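Chitin elicitor-binding protein (Oryza sativa subsp. japonica, PDB 5JCD) binds chitin oligosaccharide elicitors through its extracellular LysM region and takes part in passing the signal on to rice defense responses. Local coordinates at residues P83-V86 with Q90-L93; A32-T37 with N99-F104; T25-L30 with G44-P49. All coordinates share one frame; numbering follows the deposited sequence.

Contact 1 (P83-V86 with Q90-L93)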
loop_
_atom_site.group_PDB
_atom_site.type_symbol
_atom_site.label_atom_id
_atom_site.label_comp_id
_atom_site.label_asym_id
_atom_site.label_seq_id
_atom_site.Cartn_x
_atom_site.Cartn_y
_atom_site.Cartn_z
ATOM N N PRO A 83 3.151 -7.179 5.375
ATOM C CA PRO A 83 3.169 -7.304 6.828
ATOM C C PRO A 83 2.320 -8.477 7.327
ATOM O O PRO A 83 1.513 -9.025 6.579
ATOM C CB PRO A 83 2.555 -5.988 7.287
ATOM C CG PRO A 83 1.640 -5.621 6.211
ATOM C CD PRO A 83 2.260 -6.088 4.942
ATOM N N ILE A 84 2.519 -8.849 8.587
ATOM C CA ILE A 84 1.758 -9.928 9.220
ATOM C C ILE A 84 0.724 -9.354 10.175
ATOM O O ILE A 84 1.050 -8.503 11.006
ATOM C CB ILE A 84 2.705 -10.861 9.991
ATOM C CG1 ILE A 84 3.361 -11.823 9.011
ATOM C CG2 ILE A 84 1.966 -11.643 11.072
ATOM C CD1 ILE A 84 2.353 -12.514 8.167
ATOM N N TYR A 85 -0.523 -9.804 10.055
ATOM C CA TYR A 85 -1.557 -9.321 10.969
ATOM C C TYR A 85 -2.132 -10.434 11.845
ATOM O O TYR A 85 -2.583 -11.477 11.349
ATOM C CB TYR A 85 -2.686 -8.617 10.211
ATOM C CG TYR A 85 -3.704 -8.006 11.134
ATOM C CD1 TYR A 85 -3.532 -6.722 11.637
ATOM C CD2 TYR A 85 -4.825 -8.728 11.540
ATOM C CE1 TYR A 85 -4.463 -6.167 12.503
ATOM C CE2 TYR A 85 -5.756 -8.187 12.395
ATOM C CZ TYR A 85 -5.581 -6.910 12.879
ATOM O OH TYR A 85 -6.531 -6.385 13.735
ATOM N N VAL A 86 -2.123 -10.197 13.153
ATOM C CA VAL A 86 -2.719 -11.131 14.114
ATOM C C VAL A 86 -4.191 -10.812 14.417
ATOM O O VAL A 86 -4.523 -9.756 14.955
ATOM C CB VAL A 86 -1.877 -11.194 15.407
ATOM C CG1 VAL A 86 -0.539 -11.833 15.119
ATOM C CG2 VAL A 86 -1.648 -9.796 15.973
ATOM N N GLN A 90 -12.648 -9.568 18.146
ATOM C CA GLN A 90 -13.794 -9.228 17.306
ATOM C C GLN A 90 -13.399 -8.613 15.961
ATOM O O GLN A 90 -13.946 -7.596 15.554
ATOM C CB GLN A 90 -14.795 -8.331 18.043
ATOM C CG GLN A 90 -14.257 -7.660 19.302
ATOM C CD GLN A 90 -15.331 -6.880 20.056
ATOM O OE1 GLN A 90 -16.350 -6.496 19.484
ATOM N NE2 GLN A 90 -15.111 -6.661 21.351
ATOM N N ASP A 91 -12.433 -9.232 15.289
ATOM C CA ASP A 91 -11.988 -8.778 13.981
ATOM C C ASP A 91 -12.732 -9.524 12.901
ATOM O O ASP A 91 -13.149 -10.664 13.101
ATOM C CB ASP A 91 -10.494 -9.025 13.781
ATOM C CG ASP A 91 -9.650 -7.849 14.195
ATOM O OD1 ASP A 91 -10.216 -6.776 14.480
ATOM O OD2 ASP A 91 -8.413 -7.990 14.222
ATOM N N GLY A 92 -12.924 -8.856 11.768
ATOM C CA GLY A 92 -13.417 -9.468 10.547
ATOM C C GLY A 92 -12.492 -9.044 9.425
ATOM O O GLY A 92 -11.958 -7.932 9.453
ATOM N N LEU A 93 -12.329 -9.910 8.431
ATOM C CA LEU A 93 -11.410 -9.678 7.328
ATOM C C LEU A 93 -11.689 -8.323 6.696
ATOM O O LEU A 93 -10.773 -7.560 6.412
ATOM C CB LEU A 93 -11.581 -10.764 6.279
ATOM C CG LEU A 93 -10.877 -12.076 6.611
ATOM C CD1 LEU A 93 -10.983 -13.030 5.442
ATOM C CD2 LEU A 93 -9.417 -11.881 7.058
#
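Tyr-85 and Asp-91 meet by a single hydrogen bond, from the phenol OH to the carboxylate OD2, 2.5 Å long. The two side chains reach for each other from opposite directions. The acceptor oxygen is met on its syn side, with the hydroxyl 24° out of the carboxylate plane, and it lies at the edge of the tyrosine ring, in the ring plane. Ring and carboxylate planes are turned by 35°. OD2 also accepts from the backbone N-H of Gln-88, in the short loop between the two segments, so one oxygen ties the end of the tyrosine to the loop that carries the aspartate.

No apolar side-chain pair joins the segments; the ring-edge carbon Tyr-85 CE2 comes within 3.2 Å of Asp-91 OD2, the same oxygen that accepts the bond. A chi1 of -175° sets the tyrosine CG opposite the backbone N and extends the ring from the strand toward the loop. Ile-130 touches Tyr-85, and Ile-96 touches both Tyr-85 and Asp-91.

Residues 90-93 belong to a run inferred by similarity to bind chitin, and the contact lies near the surface. Gly-92 is the N-cap of helix 93-100, and Leu-93, the first residue of the helix, packs on Tyr-107 and Ile-110 of helix 107-113. Strand 84-86 pairs antiparallel with strand 127-129, Tyr-85 bonding through its backbone to Leu-128. The hydrogen bond thus joins the first strand of this LysM domain to the loop leading into its first helix.

Contact 2 (A32-T37 with N99-F104)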
loop_
_atom_site.group_PDB
_atom_site.type_symbol
_atom_site.label_atom_id
_atom_site.label_comp_id
_atom_site.label_asym_id
_atom_site.label_seq_id
_atom_site.Cartn_x
_atom_site.Cartn_y
_atom_site.Cartn_z
ATOM N N ALA A 32 6.792 -1.391 13.709
ATOM C CA ALA A 32 6.362 -2.638 14.328
ATOM C C ALA A 32 5.144 -3.297 13.662
ATOM O O ALA A 32 5.177 -4.488 13.354
ATOM C CB ALA A 32 6.093 -2.419 15.818
ATOM N N ARG A 33 4.079 -2.536 13.427
ATOM C CA ARG A 33 2.874 -3.106 12.821
ATOM C C ARG A 33 3.191 -3.628 11.420
ATOM O O ARG A 33 2.698 -4.668 10.990
ATOM C CB ARG A 33 1.756 -2.054 12.719
ATOM C CG ARG A 33 0.519 -2.473 11.871
ATOM C CD ARG A 33 -0.511 -1.326 11.768
ATOM N NE ARG A 33 -0.531 -0.556 13.007
ATOM C CZ ARG A 33 -1.050 0.657 13.142
ATOM N NH1 ARG A 33 -1.610 1.277 12.108
ATOM N NH2 ARG A 33 -0.991 1.260 14.321
ATOM N N PHE A 34 4.039 -2.900 10.716
ATOM C CA PHE A 34 4.319 -3.245 9.340
ATOM C C PHE A 34 5.489 -4.206 9.209
ATOM O O PHE A 34 5.353 -5.252 8.568
ATOM C CB PHE A 34 4.453 -1.973 8.482
ATOM C CG PHE A 34 3.125 -1.387 8.104
ATOM C CD1 PHE A 34 2.472 -1.800 6.947
ATOM C CD2 PHE A 34 2.493 -0.473 8.935
ATOM C CE1 PHE A 34 1.222 -1.283 6.603
ATOM C CE2 PHE A 34 1.231 0.036 8.607
ATOM C CZ PHE A 34 0.595 -0.375 7.440
ATOM N N ASN A 35 6.598 -3.879 9.875
ATOM C CA ASN A 35 7.800 -4.713 9.873
ATOM C C ASN A 35 8.291 -4.999 8.450
ATOM O O ASN A 35 8.757 -6.092 8.146
ATOM C CB ASN A 35 7.570 -6.014 10.654
ATOM C CG ASN A 35 8.869 -6.631 11.146
ATOM O OD1 ASN A 35 9.847 -5.917 11.392
ATOM N ND2 ASN A 35 8.879 -7.955 11.319
ATOM N N THR A 36 8.173 -4.005 7.582
ATOM C CA THR A 36 8.518 -4.172 6.177
ATOM C C THR A 36 9.762 -3.391 5.810
ATOM O O THR A 36 10.308 -3.525 4.718
ATOM C CB THR A 36 7.390 -3.650 5.289
ATOM O OG1 THR A 36 7.137 -2.269 5.594
ATOM C CG2 THR A 36 6.139 -4.464 5.507
ATOM N N THR A 37 10.212 -2.587 6.755
ATOM C CA THR A 37 11.298 -1.658 6.536
ATOM C C THR A 37 11.869 -1.352 7.912
ATOM O O THR A 37 11.238 -1.640 8.920
ATOM C CB THR A 37 10.797 -0.355 5.843
ATOM O OG1 THR A 37 11.882 0.559 5.685
ATOM C CG2 THR A 37 9.724 0.335 6.664
ATOM N N ASN A 99 -10.436 -0.910 7.887
ATOM C CA ASN A 99 -10.168 -0.087 9.060
ATOM C C ASN A 99 -8.723 -0.129 9.526
ATOM O O ASN A 99 -8.299 0.725 10.306
ATOM C CB ASN A 99 -11.110 -0.458 10.209
ATOM C CG ASN A 99 -12.568 -0.435 9.785
ATOM O OD1 ASN A 99 -12.967 0.389 8.977
ATOM N ND2 ASN A 99 -13.354 -1.384 10.288
ATOM N N VAL A 100 -7.982 -1.154 9.113
ATOM C CA VAL A 100 -6.552 -1.196 9.429
ATOM C C VAL A 100 -5.647 -0.848 8.224
ATOM O O VAL A 100 -4.675 -0.105 8.356
ATOM C CB VAL A 100 -6.148 -2.548 10.024
ATOM C CG1 VAL A 100 -4.716 -2.488 10.554
ATOM C CG2 VAL A 100 -7.105 -2.909 11.142
ATOM N N PHE A 101 -5.990 -1.367 7.051
ATOM C CA PHE A 101 -5.145 -1.211 5.879
ATOM C C PHE A 101 -5.759 -0.364 4.758
ATOM O O PHE A 101 -5.492 -0.591 3.558
ATOM C CB PHE A 101 -4.699 -2.582 5.390
ATOM C CG PHE A 101 -3.914 -3.330 6.415
ATOM C CD1 PHE A 101 -2.599 -2.986 6.680
ATOM C CD2 PHE A 101 -4.506 -4.344 7.163
ATOM C CE1 PHE A 101 -1.870 -3.647 7.643
ATOM C CE2 PHE A 101 -3.788 -5.022 8.137
ATOM C CZ PHE A 101 -2.465 -4.678 8.378
ATOM N N ASN A 102 -6.597 0.596 5.158
ATOM C CA ASN A 102 -7.032 1.644 4.255
ATOM C C ASN A 102 -7.793 1.097 3.051
ATOM O O ASN A 102 -7.925 1.777 2.041
ATOM C CB ASN A 102 -5.798 2.422 3.719
ATOM C CG ASN A 102 -5.079 3.247 4.778
ATOM O OD1 ASN A 102 -4.071 3.889 4.479
ATOM N ND2 ASN A 102 -5.594 3.262 5.998
ATOM N N ALA A 103 -8.293 -0.127 3.159
ATOM C CA ALA A 103 -8.853 -0.833 2.002
ATOM C C ALA A 103 -7.876 -0.920 0.816
ATOM O O ALA A 103 -8.308 -1.008 -0.335
ATOM C CB ALA A 103 -10.189 -0.207 1.558
ATOM N N PHE A 104 -6.569 -0.928 1.092
ATOM C CA PHE A 104 -5.594 -1.194 0.030
ATOM C C PHE A 104 -5.744 -2.611 -0.487
ATOM O O PHE A 104 -5.316 -2.920 -1.593
ATOM C CB PHE A 104 -4.140 -0.953 0.477
ATOM C CG PHE A 104 -3.736 0.483 0.454
ATOM C CD1 PHE A 104 -3.817 1.217 -0.724
ATOM C CD2 PHE A 104 -3.255 1.102 1.597
ATOM C CE1 PHE A 104 -3.446 2.562 -0.763
ATOM C CE2 PHE A 104 -2.889 2.444 1.570
ATOM C CZ PHE A 104 -2.979 3.173 0.385
#
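Phe-34 brings the CE1-CZ side of its ring against the CD1-CE1 side of Phe-101, with the two CE1 atoms 4.0 Å apart. Phe-34 CZ is almost as near, 4.1 Å from Phe-101 CE1. The planes are close to perpendicular, at 88°, yet the centroids are 6.0 Å apart and the rings slide past each other, so the pair is oblique. Relative to the Phe-101 ring, the neighbour arrives at the edge, near its plane. In both residues CG sits beside the backbone N, opposite the carbonyl carbon (chi1 -79° for Phe-34 and -60° for Phe-101), which carries each ring across to the other segment. Val-100 CG1 lies over the rim of one face of Phe-101, 3.6 Å above the plane.

Phe-34 lies in the last turn of helix 27-34, and Asn-35 follows with positive phi as the chain turns away. On the other side, Phe-101 opens a type I' turn closed by Phe-104 N to Phe-101 O, 2.7 Å, in the chain that follows helix 93-100. The contact therefore joins the end of helix 27-34 to the residues following helix 93-100 of LysM 1. No hydrogen bond crosses between the segments, but Tyr-19 of strand 12-20 mediates: its ring meets Phe-34 edge-to-face, and its hydroxyl bonds to Val-100 O and, weakly, to NH1 of the poorly ordered Arg-33. Further cover comes from Ile-17, Ile-66 and Pro-83 against Phe-34 and from Ile-130 against Phe-101. Asn-102 OD1 accepts from the backbone N-H of Thr-20.

Contact 3 (T25-L30 with G44-P49)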
loop_
_atom_site.group_PDB
_atom_site.type_symbol
_atom_site.label_atom_id
_atom_site.label_comp_id
_atom_site.label_asym_id
_atom_site.label_seq_id
_atom_site.Cartn_x
_atom_site.Cartn_y
_atom_site.Cartn_z
ATOM N N THR A 25 -0.267 7.714 16.544
ATOM C CA THR A 25 0.692 6.649 16.791
ATOM C C THR A 25 2.083 7.247 16.628
ATOM O O THR A 25 2.254 8.473 16.634
ATOM C CB THR A 25 0.476 5.437 15.834
ATOM O OG1 THR A 25 1.465 4.432 16.080
ATOM C CG2 THR A 25 0.574 5.853 14.397
ATOM N N THR A 26 3.080 6.397 16.464
ATOM C CA THR A 26 4.433 6.892 16.270
ATOM C C THR A 26 5.103 6.113 15.152
ATOM O O THR A 26 4.654 5.018 14.801
ATOM C CB THR A 26 5.255 6.680 17.556
ATOM O OG1 THR A 26 5.406 5.270 17.781
ATOM C CG2 THR A 26 4.551 7.305 18.770
ATOM N N TYR A 27 6.213 6.638 14.639
ATOM C CA TYR A 27 6.981 5.919 13.622
ATOM C C TYR A 27 7.406 4.543 14.118
ATOM O O TYR A 27 7.320 3.574 13.365
ATOM C CB TYR A 27 8.165 6.761 13.096
ATOM C CG TYR A 27 7.743 7.786 12.031
ATOM C CD1 TYR A 27 7.193 9.011 12.374
ATOM C CD2 TYR A 27 7.879 7.497 10.676
ATOM C CE1 TYR A 27 6.792 9.927 11.391
ATOM C CE2 TYR A 27 7.485 8.391 9.701
ATOM C CZ TYR A 27 6.932 9.601 10.065
ATOM O OH TYR A 27 6.552 10.497 9.088
ATOM N N GLY A 28 7.805 4.445 15.387
ATOM C CA GLY A 28 8.208 3.174 15.983
ATOM C C GLY A 28 7.128 2.112 15.918
ATOM O O GLY A 28 7.404 0.951 15.607
ATOM N N ASN A 29 5.889 2.499 16.222
ATOM C CA ASN A 29 4.765 1.569 16.127
ATOM C C ASN A 29 4.452 1.101 14.709
ATOM O O ASN A 29 4.075 -0.056 14.481
ATOM C CB ASN A 29 3.511 2.180 16.721
ATOM C CG ASN A 29 3.490 2.097 18.204
ATOM O OD1 ASN A 29 3.278 3.091 18.891
ATOM N ND2 ASN A 29 3.718 0.904 18.724
ATOM N N LEU A 30 4.576 2.023 13.765
ATOM C CA LEU A 30 4.347 1.719 12.364
ATOM C C LEU A 30 5.394 0.709 11.914
ATOM O O LEU A 30 5.071 -0.288 11.271
ATOM C CB LEU A 30 4.405 3.013 11.531
ATOM C CG LEU A 30 3.184 3.920 11.693
ATOM C CD1 LEU A 30 3.326 5.258 10.962
ATOM C CD2 LEU A 30 1.991 3.171 11.164
ATOM N N GLY A 44 13.352 8.371 6.385
ATOM C CA GLY A 44 13.813 8.929 5.127
ATOM C C GLY A 44 12.719 9.003 4.069
ATOM O O GLY A 44 12.657 9.947 3.282
ATOM N N ALA A 45 11.892 7.965 4.005
ATOM C CA ALA A 45 10.751 7.957 3.093
ATOM C C ALA A 45 9.772 9.097 3.389
ATOM O O ALA A 45 9.012 9.512 2.528
ATOM C CB ALA A 45 10.038 6.627 3.153
ATOM N N ASN A 46 9.775 9.581 4.623
ATOM C CA ASN A 46 8.914 10.699 4.986
ATOM C C ASN A 46 9.665 12.001 5.238
ATOM O O ASN A 46 9.143 12.924 5.857
ATOM C CB ASN A 46 8.025 10.307 6.161
ATOM C CG ASN A 46 6.996 9.282 5.753
ATOM O OD1 ASN A 46 5.889 9.631 5.377
ATOM N ND2 ASN A 46 7.382 8.023 5.745
ATOM N N GLY A 47 10.893 12.063 4.728
ATOM C CA GLY A 47 11.699 13.265 4.782
ATOM C C GLY A 47 12.077 13.787 6.153
ATOM O O GLY A 47 12.101 14.993 6.354
ATOM N N LEU A 48 12.331 12.885 7.097
ATOM C CA LEU A 48 12.794 13.256 8.444
ATOM C C LEU A 48 14.298 12.905 8.672
ATOM O O LEU A 48 14.785 11.887 8.186
ATOM C CB LEU A 48 11.929 12.559 9.510
ATOM C CG LEU A 48 10.430 12.892 9.580
ATOM C CD1 LEU A 48 9.670 11.844 10.413
ATOM C CD2 LEU A 48 10.224 14.268 10.159
ATOM N N PRO A 49 15.019 13.728 9.459
ATOM C CA PRO A 49 16.458 13.617 9.785
ATOM C C PRO A 49 16.862 12.352 10.549
ATOM O O PRO A 49 16.001 11.690 11.130
ATOM C CB PRO A 49 16.735 14.830 10.677
ATOM C CG PRO A 49 15.514 15.635 10.691
ATOM C CD PRO A 49 14.385 14.900 10.084
#
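Strand 25-26, helices 27-34 and 39-45 and strand 57-58 follow one another in the chain, and here Tyr-27, at the start of the first helix, packs on Asn-46 and Leu-48, just past the second. The phenol end of Tyr-27 does the touching. Its OH lies 3.3 Å from Asn-46 CB, a van der Waals approach to the methylene, and the amide plane is turned 71° from the ring. Asn-46 ND2 stands at the ring edge, in its plane, 4.0 Å from Tyr-27 CE2. The amide's own hydrogen bonds go to other parts of the chain: OD1 accepts from Lys-65 N of strand 63-72 and ND2 gives to Leu-42 O of helix 39-45. These two bonds fix the rotation of the group that the tyrosine leans on.

Leu-48 and Tyr-27 point at each other from opposite directions, and Leu-48 CD1 lies 3.6 Å from Tyr-27 CZ in an oblique apolar contact. The ring is further enclosed by Leu-42, Leu-43, Val-58 and Val-64, which leaves it buried. With chi1 of -81° its CG sits beside the backbone N, directing the ring toward the chain that follows helix 39-45.

Thr-26 is the N-cap before Tyr-27, and its OG1 accepts from Asn-29 N at 3.2 Å and an angle of 163°. At the end of helix 39-45, Gly-47, with positive phi, is the C-prime residue of a Schellman motif, in which Leu-48 N bonds to Leu-43 O and Gly-47 N to Gly-44 O. Two helices lying in sequence between two paired antiparallel strands are consistent with the strand-helix-helix-strand order of a LysM fold.

Overall arrangement
Contact 2 is the buried one of the three and purely apolar across its segments, whereas contact 1 lies near the surface and depends on a hydrogen bond; contact 3 is partly buried and mixes apolar packing with an amide whose polar atoms are satisfied by other residues. Contacts 1 and 2 touch, with centres about 10 Å apart: Tyr-85 CD1 lies 3.9 Å from Phe-101 CE2, and Pro-83 packs on the end of helix 27-34. Contact 3 uses the start of that same helix and contact 2 its end. Contact 1 lies within LysM 1 and contact 3 in the preceding region, without touching, their centres about 23 Å apart; contact 2 joins helix 27-34 to LysM 1.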